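Local atomic coordinates of insecticidal crystal protein Cry35Ab1 (Bacillus thuringiensis, PDB entry 4JP0), a protein that acts together with Cry34Ab1 as a binary insecticidal toxin against western corn rootworm, probably by attacking the larval midgut epithelium. Residues I93-V101 with E126-L137. Sequence-based numbering, arbitrary orientation.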
# COMPACT_ATOMS: atom_id res chain seq x y z
N ILE A 93 -23.54 -2.01 0.53
CA ILE A 93 -24.55 -2.46 -0.44
C ILE A 93 -25.00 -3.82 0.03
O ILE A 93 -24.22 -4.76 0.07
CB ILE A 93 -23.92 -2.50 -1.84
CG1 ILE A 93 -23.44 -1.10 -2.20
CG2 ILE A 93 -24.91 -2.95 -2.87
CD1 ILE A 93 -22.79 -1.06 -3.58
N LYS A 94 -26.26 -3.90 0.43
CA LYS A 94 -26.77 -5.04 1.16
C LYS A 94 -27.79 -5.79 0.32
O LYS A 94 -28.78 -5.21 -0.06
CB LYS A 94 -27.48 -4.53 2.43
CG LYS A 94 -26.69 -3.50 3.26
CD LYS A 94 -27.34 -3.21 4.66
CE LYS A 94 -28.71 -2.48 4.52
NZ LYS A 94 -29.49 -2.38 5.83
N ALA A 95 -27.52 -7.06 0.03
CA ALA A 95 -28.49 -7.88 -0.70
C ALA A 95 -29.82 -7.95 0.05
O ALA A 95 -29.84 -8.17 1.28
CB ALA A 95 -27.94 -9.28 -0.91
N ASN A 96 -30.92 -7.77 -0.67
CA ASN A 96 -32.26 -7.83 -0.07
C ASN A 96 -33.17 -8.45 -1.09
O ASN A 96 -33.76 -7.76 -1.92
CB ASN A 96 -32.76 -6.44 0.34
CG ASN A 96 -33.96 -6.49 1.27
OD1 ASN A 96 -34.07 -7.37 2.14
ND2 ASN A 96 -34.85 -5.52 1.13
N GLY A 97 -33.26 -9.77 -1.05
CA GLY A 97 -34.00 -10.50 -2.04
C GLY A 97 -33.31 -10.32 -3.38
O GLY A 97 -32.11 -10.52 -3.52
N SER A 98 -34.08 -9.90 -4.37
CA SER A 98 -33.54 -9.78 -5.71
C SER A 98 -32.93 -8.41 -6.01
O SER A 98 -32.46 -8.15 -7.12
CB SER A 98 -34.65 -10.10 -6.72
OG SER A 98 -35.88 -9.48 -6.32
N SER A 99 -32.90 -7.52 -5.04
CA SER A 99 -32.33 -6.20 -5.26
C SER A 99 -31.31 -5.87 -4.17
O SER A 99 -30.80 -6.73 -3.54
CB SER A 99 -33.44 -5.18 -5.30
OG SER A 99 -34.30 -5.40 -6.37
N TYR A 100 -31.05 -4.62 -3.97
CA TYR A 100 -30.10 -4.20 -2.95
C TYR A 100 -30.54 -2.95 -2.23
O TYR A 100 -31.18 -2.09 -2.81
CB TYR A 100 -28.75 -3.84 -3.59
CG TYR A 100 -27.99 -4.97 -4.23
CD1 TYR A 100 -28.06 -5.19 -5.60
CD2 TYR A 100 -27.18 -5.79 -3.48
CE1 TYR A 100 -27.34 -6.20 -6.20
CE2 TYR A 100 -26.45 -6.81 -4.08
CZ TYR A 100 -26.54 -7.02 -5.44
OH TYR A 100 -25.81 -8.05 -6.03
N VAL A 101 -30.15 -2.85 -0.97
CA VAL A 101 -30.33 -1.63 -0.20
C VAL A 101 -28.97 -0.96 -0.19
O VAL A 101 -27.94 -1.65 0.04
CB VAL A 101 -30.77 -1.94 1.25
CG1 VAL A 101 -30.72 -0.66 2.15
CG2 VAL A 101 -32.18 -2.57 1.24
N GLU A 126 -34.33 3.65 6.89
CA GLU A 126 -34.81 2.43 6.26
C GLU A 126 -36.16 1.99 6.83
O GLU A 126 -36.39 2.01 8.07
CB GLU A 126 -33.78 1.30 6.41
CG GLU A 126 -34.21 0.08 5.60
CD GLU A 126 -33.18 -1.03 5.52
OE1 GLU A 126 -32.05 -0.88 6.04
OE2 GLU A 126 -33.51 -2.07 4.93
N SER A 127 -37.09 1.65 5.95
CA SER A 127 -38.38 1.19 6.41
C SER A 127 -38.54 -0.32 6.12
O SER A 127 -37.74 -0.90 5.40
CB SER A 127 -39.54 2.02 5.86
OG SER A 127 -39.56 1.92 4.47
N SER A 128 -39.57 -0.93 6.67
CA SER A 128 -39.72 -2.36 6.61
C SER A 128 -39.76 -2.92 5.24
O SER A 128 -38.97 -3.76 4.94
CB SER A 128 -40.96 -2.81 7.37
OG SER A 128 -40.83 -2.45 8.69
N ASN A 129 -40.72 -2.33 4.47
CA ASN A 129 -40.47 -2.72 3.11
C ASN A 129 -40.89 -1.81 1.99
O ASN A 129 -42.01 -1.83 1.52
CB ASN A 129 -40.77 -4.14 2.77
CG ASN A 129 -40.34 -4.47 1.38
OD1 ASN A 129 -40.16 -3.59 0.56
ND2 ASN A 129 -40.11 -5.74 1.13
N ASN A 130 -40.05 -0.98 1.56
CA ASN A 130 -40.28 0.17 0.77
C ASN A 130 -39.58 -0.15 -0.51
O ASN A 130 -38.42 -0.24 -0.52
CB ASN A 130 -39.70 1.37 1.46
CG ASN A 130 -39.95 2.62 0.73
OD1 ASN A 130 -40.31 2.62 -0.41
ND2 ASN A 130 -39.75 3.71 1.39
N PRO A 131 -40.36 -0.42 -1.54
CA PRO A 131 -39.79 -0.74 -2.85
C PRO A 131 -38.95 0.43 -3.37
O PRO A 131 -38.08 0.20 -4.21
CB PRO A 131 -41.04 -0.98 -3.72
CG PRO A 131 -42.10 -0.23 -3.01
CD PRO A 131 -41.83 -0.47 -1.54
N ASN A 132 -39.22 1.65 -2.89
CA ASN A 132 -38.44 2.82 -3.28
C ASN A 132 -37.02 2.87 -2.66
O ASN A 132 -36.19 3.70 -3.04
CB ASN A 132 -39.21 4.10 -2.98
CG ASN A 132 -40.37 4.32 -3.99
OD1 ASN A 132 -40.13 4.70 -5.14
ND2 ASN A 132 -41.59 4.01 -3.58
N GLN A 133 -36.75 1.95 -1.77
CA GLN A 133 -35.44 1.83 -1.16
C GLN A 133 -34.70 0.59 -1.70
O GLN A 133 -33.67 0.20 -1.19
CB GLN A 133 -35.61 1.75 0.37
CG GLN A 133 -36.10 3.12 0.93
CD GLN A 133 -36.23 3.12 2.44
OE1 GLN A 133 -36.37 2.07 3.03
NE2 GLN A 133 -36.12 4.30 3.06
N GLN A 134 -35.21 0.01 -2.80
CA GLN A 134 -34.55 -1.15 -3.38
C GLN A 134 -33.94 -0.77 -4.75
O GLN A 134 -34.58 -0.07 -5.54
CB GLN A 134 -35.50 -2.33 -3.56
CG GLN A 134 -36.46 -2.62 -2.39
CD GLN A 134 -35.73 -2.87 -1.10
OE1 GLN A 134 -34.81 -3.68 -1.07
NE2 GLN A 134 -36.14 -2.19 -0.02
N TRP A 135 -32.76 -1.30 -5.04
CA TRP A 135 -31.96 -0.88 -6.19
C TRP A 135 -31.36 -2.08 -6.91
O TRP A 135 -30.98 -3.07 -6.27
CB TRP A 135 -30.82 0.05 -5.72
CG TRP A 135 -31.35 1.26 -5.00
CD1 TRP A 135 -31.67 1.35 -3.70
CD2 TRP A 135 -31.77 2.48 -5.61
NE1 TRP A 135 -32.23 2.58 -3.42
CE2 TRP A 135 -32.30 3.30 -4.58
CE3 TRP A 135 -31.69 2.99 -6.91
CZ2 TRP A 135 -32.78 4.59 -4.82
CZ3 TRP A 135 -32.14 4.30 -7.15
CH2 TRP A 135 -32.69 5.08 -6.10
N ASN A 136 -31.23 -1.95 -8.23
CA ASN A 136 -30.66 -2.98 -9.05
C ASN A 136 -29.36 -2.49 -9.64
O ASN A 136 -29.27 -1.34 -10.01
CB ASN A 136 -31.62 -3.29 -10.19
CG ASN A 136 -32.91 -3.91 -9.67
OD1 ASN A 136 -32.89 -4.83 -8.83
ND2 ASN A 136 -34.03 -3.38 -10.12
N LEU A 137 -28.38 -3.40 -9.73
CA LEU A 137 -27.09 -3.09 -10.33
C LEU A 137 -26.94 -3.87 -11.60
O LEU A 137 -27.05 -5.13 -11.60
CB LEU A 137 -25.93 -3.36 -9.35
CG LEU A 137 -25.56 -2.13 -8.49
CD1 LEU A 137 -26.61 -1.77 -7.49
CD2 LEU A 137 -24.22 -2.37 -7.76
O HOH W 1 -31.92 -4.15 4.64
O HOH W 2 -35.39 -5.71 -2.32
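Tyr-100 and Trp-135 face each other as a single antiparallel hydrogen-bonded pair, Tyr-100 N to Trp-135 O and Trp-135 N to Tyr-100 O both spanning 2.8 Å, although strands 99-101 and 135-137 run at 116° to one another. Both aromatics suit the bridge: each broad ring sets an edge beside the other's backbone carbonyl. Asn-96, its CG anti to the backbone N (chi1 -166°), is a short amide whose ND2 points in its own plane to Gln-134 OE1 at 2.9 Å, arriving above the plane of that carbonyl. Gln-134 suits its place because its bent chain offers both ends of an amide: OE1 takes Asn-96 and a water shared with Asn-96 O, while its NE2 donates to Asn-130 O at 3.0 Å. Val-101 CG2 packs 3.7 Å from Gln-134 OE1. The long side chain of Lys-94, bent at chi3, reaches Glu-126 in a salt bridge, Lys-94 NZ meeting the syn lone pair of Glu-126 OE1 at 3.0 Å; NZ also bonds Gln-103 OE1, and a water on Glu-126 OE2 links weakly to it. Small Ser-99 sits against the CB of Gln-134, with Ser-99 OG 2.9 Å from Asn-136 OD1. Tyr-100 CD1 makes apolar contact with Leu-137 CD1 at 4.2 Å, the side chains crossing at about a right angle. Within this ricin B-type lectin beta-trefoil, the contact joins hairpin 91-104 to strand 135-142, which pairs with strand 6-12; Trp-135 packs against Ile-10 and Ile-121, its NE1 hydrogen-bonded to Leu-110 O.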